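Long-range contact in hydratase ChsH2 (Mycobacterium tuberculosis SUMu008, PDB 4W78), which probably hydrates enoyl-CoA intermediates of cholesterol side-chain breakdown, working as a MaoC-like hydratase in complex with its partner ChsH1: residues S70-W84 with N112-S125. Numbering follows the deposited sequence.
Sequences SALIKSIGLRLGVPW and NTLGDHVTATVELS
Glu123 O takes two backbone donors, Lys74 N at 2.8 Å and, in a longer bond, Ser75 N at 3.3 Å. Both come from the same face of its carbonyl plane. Lys74 and Ser75 thus share one partner, a classic beta bulge in the antiparallel pairing of strands 72-80 and 116-125. From there to Leu80 and Val118 the register is regular, with Gly77 opposite Thr121 and Arg79 opposite Thr119 as hydrogen-bonded pairs.

His117 carries the side-chain contact at the far end. Its ND1 donates to Val82 O at 2.7 Å, and the acceptor lies almost in the ring plane. CG anti to the backbone N, chi1 162°, turns the imidazole back to this carbonyl. Trp84 CB sits over one ring face, 3.6 Å from the centroid, as a CH-pi contact. The indole then turns its edge to the imidazole face, with the planes at 71°. Leu80 CD2 lies more loosely over the opposite face. Both ring nitrogens are engaged, since NE2 bonds to Asp55 of helix 52-67. The two bonds, with Trp84 CB packed on one face, should fix the ring's rotation.

Along the strands, apolar groups line the face toward helix 52-67. Leu78 CB meets Ala120 CB at 3.7 Å, and Val118 CG2 touches both Leu78 CB and Leu80 CD2. On the other side of the bulge, Ile73 CD1 reaches Leu124 CB at 3.9 Å. On the face with Ser75 and Thr119, polar groups recruit water. One water joins Ser75 OG to Thr121 O, and another joins Arg79 O to Thr119 OG1.

Strand 72-80 is outermost within the chain, but a strand of the ChsH1 chain pairs antiparallel with residues 75-79. The sheet therefore continues across the interface. An antiparallel sheet packed on a long central helix is consistent with the hot-dog fold of MaoC-like hydratases.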
ATOM      1  N   SER F  70       8.680 -21.531 -16.048  1.00 19.40           N
ATOM      2  CA  SER F  70       9.644 -22.530 -15.594  1.00 19.93           C
ATOM      3  C   SER F  70      11.025 -21.932 -15.337  1.00 19.60           C
ATOM      4  O   SER F  70      11.918 -22.612 -14.825  1.00 21.03           O
ATOM      5  CB  SER F  70       9.758 -23.674 -16.607  1.00 25.89           C
ATOM      6  OG  SER F  70      10.281 -23.190 -17.829  1.00 30.78           O
ATOM      7  N   ALA F  71      11.204 -20.665 -15.703  1.00 17.73           N
ATOM      8  CA  ALA F  71      12.498 -20.015 -15.533  1.00 19.13           C
ATOM      9  C   ALA F  71      12.821 -19.910 -14.058  1.00 18.76           C
ATOM     10  O   ALA F  71      11.941 -19.607 -13.248  1.00 16.49           O
ATOM     11  CB  ALA F  71      12.480 -18.647 -16.158  1.00 24.48           C
ATOM     12  N   LEU F  72      14.086 -20.142 -13.714  1.00 17.73           N
ATOM     13  CA  LEU F  72      14.543 -19.992 -12.338  1.00 17.25           C
ATOM     14  C   LEU F  72      15.591 -18.892 -12.283  1.00 16.72           C
ATOM     15  O   LEU F  72      16.708 -19.068 -12.782  1.00 18.22           O
ATOM     16  CB  LEU F  72      15.138 -21.304 -11.825  1.00 20.37           C
ATOM     17  CG  LEU F  72      14.184 -22.476 -11.692  1.00 22.45           C
ATOM     18  CD1 LEU F  72      14.982 -23.751 -11.425  1.00 24.37           C
ATOM     19  CD2 LEU F  72      13.189 -22.208 -10.573  1.00 25.22           C
ATOM     20  N   ILE F  73      15.232 -17.760 -11.688  1.00 14.95           N
ATOM     21  CA  ILE F  73      16.164 -16.637 -11.562  1.00 15.64           C
ATOM     22  C   ILE F  73      17.214 -16.907 -10.484  1.00 16.36           C
ATOM     23  O   ILE F  73      16.865 -17.244  -9.346  1.00 16.97           O
ATOM     24  CB  ILE F  73      15.418 -15.311 -11.257  1.00 14.37           C
ATOM     25  CG1 ILE F  73      14.351 -15.021 -12.325  1.00 16.69           C
ATOM     26  CG2 ILE F  73      16.404 -14.158 -11.118  1.00 15.00           C
ATOM     27  CD1 ILE F  73      14.893 -14.841 -13.733  1.00 19.93           C
ATOM     28  N   LYS F  74      18.491 -16.767 -10.847  1.00 16.18           N
ATOM     29  CA  LYS F  74      19.614 -17.071  -9.956  1.00 17.48           C
ATOM     30  C   LYS F  74      20.253 -15.807  -9.398  1.00 17.70           C
ATOM     31  O   LYS F  74      20.762 -15.793  -8.273  1.00 17.39           O
ATOM     32  CB  LYS F  74      20.678 -17.904 -10.702  1.00 20.19           C
ATOM     33  CG  LYS F  74      20.142 -19.204 -11.301  1.00 22.90           C
ATOM     34  CD  LYS F  74      19.671 -20.141 -10.208  1.00 27.37           C
ATOM     35  CE  LYS F  74      19.242 -21.484 -10.779  1.00 32.72           C
ATOM     36  NZ  LYS F  74      18.905 -22.449  -9.697  1.00 35.49           N
ATOM     37  N   SER F  75      20.264 -14.747 -10.197  1.00 15.30           N
ATOM     38  CA  SER F  75      20.819 -13.474  -9.730  1.00 14.79           C
ATOM     39  C   SER F  75      20.383 -12.325 -10.615  1.00 14.83           C
ATOM     40  O   SER F  75      20.115 -12.510 -11.813  1.00 15.44           O
ATOM     41  CB  SER F  75      22.348 -13.535  -9.669  1.00 21.09           C
ATOM     42  OG  SER F  75      22.932 -13.725 -10.952  1.00 22.43           O
ATOM     43  N   ILE F  76      20.311 -11.134 -10.018  1.00 14.69           N
ATOM     44  CA  ILE F  76      20.029  -9.914 -10.759  1.00 14.54           C
ATOM     45  C   ILE F  76      21.006  -8.870 -10.269  1.00 16.79           C
ATOM     46  O   ILE F  76      21.056  -8.582  -9.074  1.00 17.94           O
ATOM     47  CB  ILE F  76      18.592  -9.415 -10.526  1.00 14.44           C
ATOM     48  CG1 ILE F  76      17.569 -10.408 -11.095  1.00 16.30           C
ATOM     49  CG2 ILE F  76      18.378  -8.027 -11.168  1.00 15.71           C
ATOM     50  CD1 ILE F  76      16.131 -10.085 -10.685  1.00 16.59           C
ATOM     51  N   GLY F  77      21.803  -8.326 -11.177  1.00 17.72           N
ATOM     52  CA  GLY F  77      22.691  -7.237 -10.806  1.00 19.18           C
ATOM     53  C   GLY F  77      22.355  -6.028 -11.647  1.00 17.08           C
ATOM     54  O   GLY F  77      22.274  -6.124 -12.867  1.00 19.57           O
ATOM     55  N   LEU F  78      22.167  -4.876 -11.019  1.00 14.22           N
ATOM     56  CA  LEU F  78      21.836  -3.725 -11.836  1.00 15.25           C
ATOM     57  C   LEU F  78      22.524  -2.452 -11.393  1.00 14.55           C
ATOM     58  O   LEU F  78      22.976  -2.326 -10.245  1.00 16.18           O
ATOM     59  CB  LEU F  78      20.318  -3.533 -11.932  1.00 18.15           C
ATOM     60  CG  LEU F  78      19.538  -3.356 -10.628  1.00 17.92           C
ATOM     61  CD1 LEU F  78      19.586  -1.911 -10.163  1.00 19.96           C
ATOM     62  CD2 LEU F  78      18.100  -3.810 -10.811  1.00 22.74           C
ATOM     63  N   ARG F  79      22.616  -1.528 -12.331  1.00 15.03           N
ATOM     64  CA  ARG F  79      23.151  -0.220 -12.033  1.00 15.98           C
ATOM     65  C   ARG F  79      22.213   0.824 -12.618  1.00 17.09           C
ATOM     66  O   ARG F  79      21.714   0.687 -13.740  1.00 17.91           O
ATOM     67  CB  ARG F  79      24.574  -0.074 -12.575  1.00 22.47           C
ATOM     68  CG  ARG F  79      24.723  -0.265 -14.062  1.00 28.69           C
ATOM     69  CD  ARG F  79      26.126   0.154 -14.525  1.00 32.84           C
ATOM     70  NE  ARG F  79      26.287  -0.055 -15.957  1.00 36.09           N
ATOM     71  CZ  ARG F  79      27.406   0.166 -16.634  1.00 39.09           C
ATOM     72  NH1 ARG F  79      28.490   0.625 -16.014  1.00 43.52           N
ATOM     73  NH2 ARG F  79      27.437  -0.066 -17.938  1.00 43.75           N
ATOM     74  N   LEU F  80      21.953   1.865 -11.836  1.00 16.19           N
ATOM     75  CA  LEU F  80      21.045   2.901 -12.270  1.00 18.25           C
ATOM     76  C   LEU F  80      21.811   4.012 -12.964  1.00 20.86           C
ATOM     77  O   LEU F  80      22.954   4.307 -12.617  1.00 22.18           O
ATOM     78  CB  LEU F  80      20.238   3.430 -11.082  1.00 21.54           C
ATOM     79  CG  LEU F  80      19.389   2.339 -10.414  1.00 21.15           C
ATOM     80  CD1 LEU F  80      18.571   2.906  -9.282  1.00 26.79           C
ATOM     81  CD2 LEU F  80      18.474   1.644 -11.446  1.00 23.40           C
ATOM     82  N   GLY F  81      21.175   4.598 -13.968  1.00 18.01           N
ATOM     83  CA  GLY F  81      21.717   5.749 -14.659  1.00 20.23           C
ATOM     84  C   GLY F  81      20.830   6.928 -14.322  1.00 20.88           C
ATOM     85  O   GLY F  81      20.845   7.429 -13.202  1.00 23.34           O
ATOM     86  N   VAL F  82      20.036   7.368 -15.288  1.00 21.44           N
ATOM     87  CA  VAL F  82      19.166   8.511 -15.065  1.00 20.08           C
ATOM     88  C   VAL F  82      17.952   8.068 -14.258  1.00 20.06           C
ATOM     89  O   VAL F  82      17.590   6.892 -14.272  1.00 18.49           O
ATOM     90  CB  VAL F  82      18.741   9.161 -16.401  1.00 22.58           C
ATOM     91  CG1 VAL F  82      19.964   9.606 -17.186  1.00 26.68           C
ATOM     92  CG2 VAL F  82      17.894   8.202 -17.222  1.00 23.55           C
ATOM     93  N   PRO F  83      17.328   8.997 -13.527  1.00 15.42           N
ATOM     94  CA  PRO F  83      16.137   8.642 -12.750  1.00 15.01           C
ATOM     95  C   PRO F  83      14.937   8.323 -13.639  1.00 15.51           C
ATOM     96  O   PRO F  83      14.863   8.778 -14.787  1.00 18.81           O
ATOM     97  CB  PRO F  83      15.864   9.900 -11.905  1.00 19.73           C
ATOM     98  CG  PRO F  83      17.129  10.693 -11.965  1.00 21.90           C
ATOM     99  CD  PRO F  83      17.743  10.389 -13.304  1.00 17.39           C
ATOM    100  N   TRP F  84      14.025   7.517 -13.110  1.00 14.64           N
ATOM    101  CA  TRP F  84      12.743   7.291 -13.754  1.00 13.05           C
ATOM    102  C   TRP F  84      11.714   8.143 -13.014  1.00 11.61           C
ATOM    103  O   TRP F  84      11.189   7.750 -11.961  1.00 11.86           O
ATOM    104  CB  TRP F  84      12.376   5.803 -13.729  1.00 12.40           C
ATOM    105  CG  TRP F  84      11.122   5.463 -14.472  1.00 13.24           C
ATOM    106  CD1 TRP F  84      10.235   6.327 -15.085  1.00 13.97           C
ATOM    107  CD2 TRP F  84      10.620   4.155 -14.697  1.00 14.31           C
ATOM    108  NE1 TRP F  84       9.210   5.616 -15.665  1.00 15.39           N
ATOM    109  CE2 TRP F  84       9.426   4.278 -15.439  1.00 13.02           C
ATOM    110  CE3 TRP F  84      11.077   2.882 -14.357  1.00 16.03           C
ATOM    111  CZ2 TRP F  84       8.681   3.170 -15.842  1.00 16.85           C
ATOM    112  CZ3 TRP F  84      10.332   1.785 -14.753  1.00 16.33           C
ATOM    113  CH2 TRP F  84       9.147   1.938 -15.485  1.00 17.21           C
ATOM    114  N   ASN F 112      14.787   5.681 -20.857  1.00 30.33           N
ATOM    115  CA  ASN F 112      13.739   6.682 -21.012  1.00 31.52           C
ATOM    116  C   ASN F 112      14.227   7.755 -21.977  1.00 37.83           C
ATOM    117  O   ASN F 112      15.319   7.638 -22.526  1.00 36.63           O
ATOM    118  CB  ASN F 112      13.225   7.241 -19.667  1.00 35.26           C
ATOM    119  CG  ASN F 112      14.280   8.023 -18.896  1.00 38.16           C
ATOM    120  OD1 ASN F 112      15.379   8.266 -19.382  1.00 41.30           O
ATOM    121  ND2 ASN F 112      13.931   8.432 -17.683  1.00 42.55           N
ATOM    122  N   THR F 113      13.426   8.780 -22.216  1.00 41.15           N
ATOM    123  CA  THR F 113      13.751   9.702 -23.299  1.00 44.95           C
ATOM    124  C   THR F 113      15.135  10.342 -23.135  1.00 48.35           C
ATOM    125  O   THR F 113      15.865  10.523 -24.112  1.00 52.80           O
ATOM    126  CB  THR F 113      12.650  10.756 -23.477  1.00 48.63           C
ATOM    127  OG1 THR F 113      12.065  11.044 -22.203  1.00 48.67           O
ATOM    128  CG2 THR F 113      11.566  10.210 -24.399  1.00 45.66           C
ATOM    129  N   LEU F 114      15.498  10.630 -21.889  1.00 47.15           N
ATOM    130  CA  LEU F 114      16.790  11.229 -21.564  1.00 50.36           C
ATOM    131  C   LEU F 114      17.967  10.273 -21.765  1.00 47.87           C
ATOM    132  O   LEU F 114      18.921  10.603 -22.468  1.00 52.50           O
ATOM    133  CB  LEU F 114      16.787  11.741 -20.123  1.00 51.87           C
ATOM    134  N   GLY F 115      17.913   9.100 -21.143  1.00 40.07           N
ATOM    135  CA  GLY F 115      19.021   8.172 -21.249  1.00 40.04           C
ATOM    136  C   GLY F 115      18.725   6.797 -20.692  1.00 36.02           C
ATOM    137  O   GLY F 115      17.565   6.405 -20.565  1.00 32.48           O
ATOM    138  N   ASP F 116      19.782   6.059 -20.369  1.00 26.62           N
ATOM    139  CA  ASP F 116      19.638   4.735 -19.777  1.00 22.26           C
ATOM    140  C   ASP F 116      19.304   4.861 -18.300  1.00 20.17           C
ATOM    141  O   ASP F 116      20.078   5.416 -17.529  1.00 21.14           O
ATOM    142  CB  ASP F 116      20.917   3.909 -19.937  1.00 23.88           C
ATOM    143  CG  ASP F 116      21.216   3.557 -21.387  1.00 30.30           C
ATOM    144  OD1 ASP F 116      20.361   3.802 -22.266  1.00 30.73           O
ATOM    145  OD2 ASP F 116      22.312   3.023 -21.647  1.00 34.23           O
ATOM    146  N   HIS F 117      18.145   4.347 -17.919  1.00 16.24           N
ATOM    147  CA  HIS F 117      17.713   4.389 -16.535  1.00 15.36           C
ATOM    148  C   HIS F 117      18.272   3.213 -15.747  1.00 15.28           C
ATOM    149  O   HIS F 117      18.704   3.363 -14.616  1.00 15.99           O
ATOM    150  CB  HIS F 117      16.187   4.366 -16.459  1.00 15.97           C
ATOM    151  CG  HIS F 117      15.668   3.987 -15.110  1.00 14.80           C
ATOM    152  ND1 HIS F 117      15.914   4.737 -13.980  1.00 15.42           N
ATOM    153  CD2 HIS F 117      14.943   2.918 -14.702  1.00 16.08           C
ATOM    154  CE1 HIS F 117      15.349   4.152 -12.935  1.00 16.43           C
ATOM    155  NE2 HIS F 117      14.750   3.049 -13.351  1.00 17.79           N
ATOM    156  N   VAL F 118      18.247   2.031 -16.347  1.00 17.03           N
ATOM    157  CA  VAL F 118      18.758   0.854 -15.664  1.00 16.25           C
ATOM    158  C   VAL F 118      19.487  -0.065 -16.642  1.00 17.50           C
ATOM    159  O   VAL F 118      19.073  -0.235 -17.784  1.00 18.11           O
ATOM    160  CB  VAL F 118      17.641   0.105 -14.884  1.00 19.87           C
ATOM    161  CG1 VAL F 118      16.545  -0.383 -15.810  1.00 21.50           C
ATOM    162  CG2 VAL F 118      18.227  -1.048 -14.050  1.00 22.72           C
ATOM    163  N   THR F 119      20.604  -0.614 -16.186  1.00 15.41           N
ATOM    164  CA  THR F 119      21.359  -1.599 -16.947  1.00 16.00           C
ATOM    165  C   THR F 119      21.553  -2.794 -16.036  1.00 15.33           C
ATOM    166  O   THR F 119      22.047  -2.655 -14.902  1.00 15.56           O
ATOM    167  CB  THR F 119      22.710  -1.022 -17.385  1.00 19.77           C
ATOM    168  OG1 THR F 119      22.479   0.152 -18.173  1.00 25.49           O
ATOM    169  CG2 THR F 119      23.495  -2.026 -18.215  1.00 19.68           C
ATOM    170  N   ALA F 120      21.141  -3.972 -16.500  1.00 14.77           N
ATOM    171  CA  ALA F 120      21.113  -5.121 -15.610  1.00 15.76           C
ATOM    172  C   ALA F 120      21.633  -6.373 -16.277  1.00 16.08           C
ATOM    173  O   ALA F 120      21.598  -6.508 -17.496  1.00 17.90           O
ATOM    174  CB  ALA F 120      19.708  -5.360 -15.096  1.00 18.50           C
ATOM    175  N   THR F 121      22.131  -7.271 -15.447  1.00 15.32           N
ATOM    176  CA  THR F 121      22.586  -8.581 -15.894  1.00 16.69           C
ATOM    177  C   THR F 121      21.828  -9.606 -15.064  1.00 17.31           C
ATOM    178  O   THR F 121      21.809  -9.535 -13.831  1.00 17.98           O
ATOM    179  CB  THR F 121      24.108  -8.749 -15.698  1.00 23.38           C
ATOM    180  OG1 THR F 121      24.808  -7.755 -16.456  1.00 31.48           O
ATOM    181  CG2 THR F 121      24.544 -10.109 -16.173  1.00 23.35           C
ATOM    182  N   VAL F 122      21.164 -10.542 -15.742  1.00 15.80           N
ATOM    183  CA  VAL F 122      20.332 -11.523 -15.067  1.00 15.74           C
ATOM    184  C   VAL F 122      20.824 -12.922 -15.422  1.00 17.39           C
ATOM    185  O   VAL F 122      21.037 -13.226 -16.597  1.00 19.85           O
ATOM    186  CB  VAL F 122      18.868 -11.399 -15.512  1.00 16.03           C
ATOM    187  CG1 VAL F 122      17.975 -12.400 -14.777  1.00 15.69           C
ATOM    188  CG2 VAL F 122      18.372  -9.965 -15.303  1.00 17.01           C
ATOM    189  N   GLU F 123      21.018 -13.759 -14.410  1.00 17.33           N
ATOM    190  CA  GLU F 123      21.393 -15.153 -14.635  1.00 19.62           C
ATOM    191  C   GLU F 123      20.207 -16.021 -14.259  1.00 18.74           C
ATOM    192  O   GLU F 123      19.578 -15.815 -13.233  1.00 16.97           O
ATOM    193  CB  GLU F 123      22.612 -15.529 -13.803  1.00 21.39           C
ATOM    194  CG  GLU F 123      23.879 -14.814 -14.233  1.00 31.05           C
ATOM    195  CD  GLU F 123      25.076 -15.239 -13.410  1.00 37.95           C
ATOM    196  OE1 GLU F 123      24.857 -15.792 -12.308  1.00 42.93           O
ATOM    197  OE2 GLU F 123      26.225 -15.031 -13.858  1.00 41.98           O
ATOM    198  N   LEU F 124      19.885 -16.992 -15.102  1.00 20.51           N
ATOM    199  CA  LEU F 124      18.725 -17.817 -14.850  1.00 20.15           C
ATOM    200  C   LEU F 124      18.951 -19.162 -15.494  1.00 23.30           C
ATOM    201  O   LEU F 124      19.818 -19.303 -16.350  1.00 25.80           O
ATOM    202  CB  LEU F 124      17.465 -17.189 -15.459  1.00 19.08           C
ATOM    203  CG  LEU F 124      17.360 -17.117 -16.984  1.00 23.43           C
ATOM    204  CD1 LEU F 124      15.898 -17.124 -17.413  1.00 27.52           C
ATOM    205  CD2 LEU F 124      18.059 -15.884 -17.538  1.00 26.17           C
ATOM    206  N   SER F 125      18.172 -20.143 -15.063  1.00 23.62           N
ATOM    207  CA  SER F 125      18.122 -21.418 -15.759  1.00 26.93           C
ATOM    208  C   SER F 125      16.750 -21.505 -16.400  1.00 27.12           C
ATOM    209  O   SER F 125      15.761 -21.023 -15.846  1.00 24.76           O
ATOM    210  CB  SER F 125      18.327 -22.564 -14.783  1.00 30.18           C
ATOM    211  OG  SER F 125      17.189 -22.701 -13.958  1.00 32.54           O
TER
HETATM  212  O   HOH W   1      14.471 -23.659 -15.282  1.00 34.31           O
HETATM  213  O   HOH W   2      23.428 -11.341 -12.387  1.00 24.90           O
HETATM  214  O   HOH W   3      22.084   2.339 -16.391  1.00 27.31           O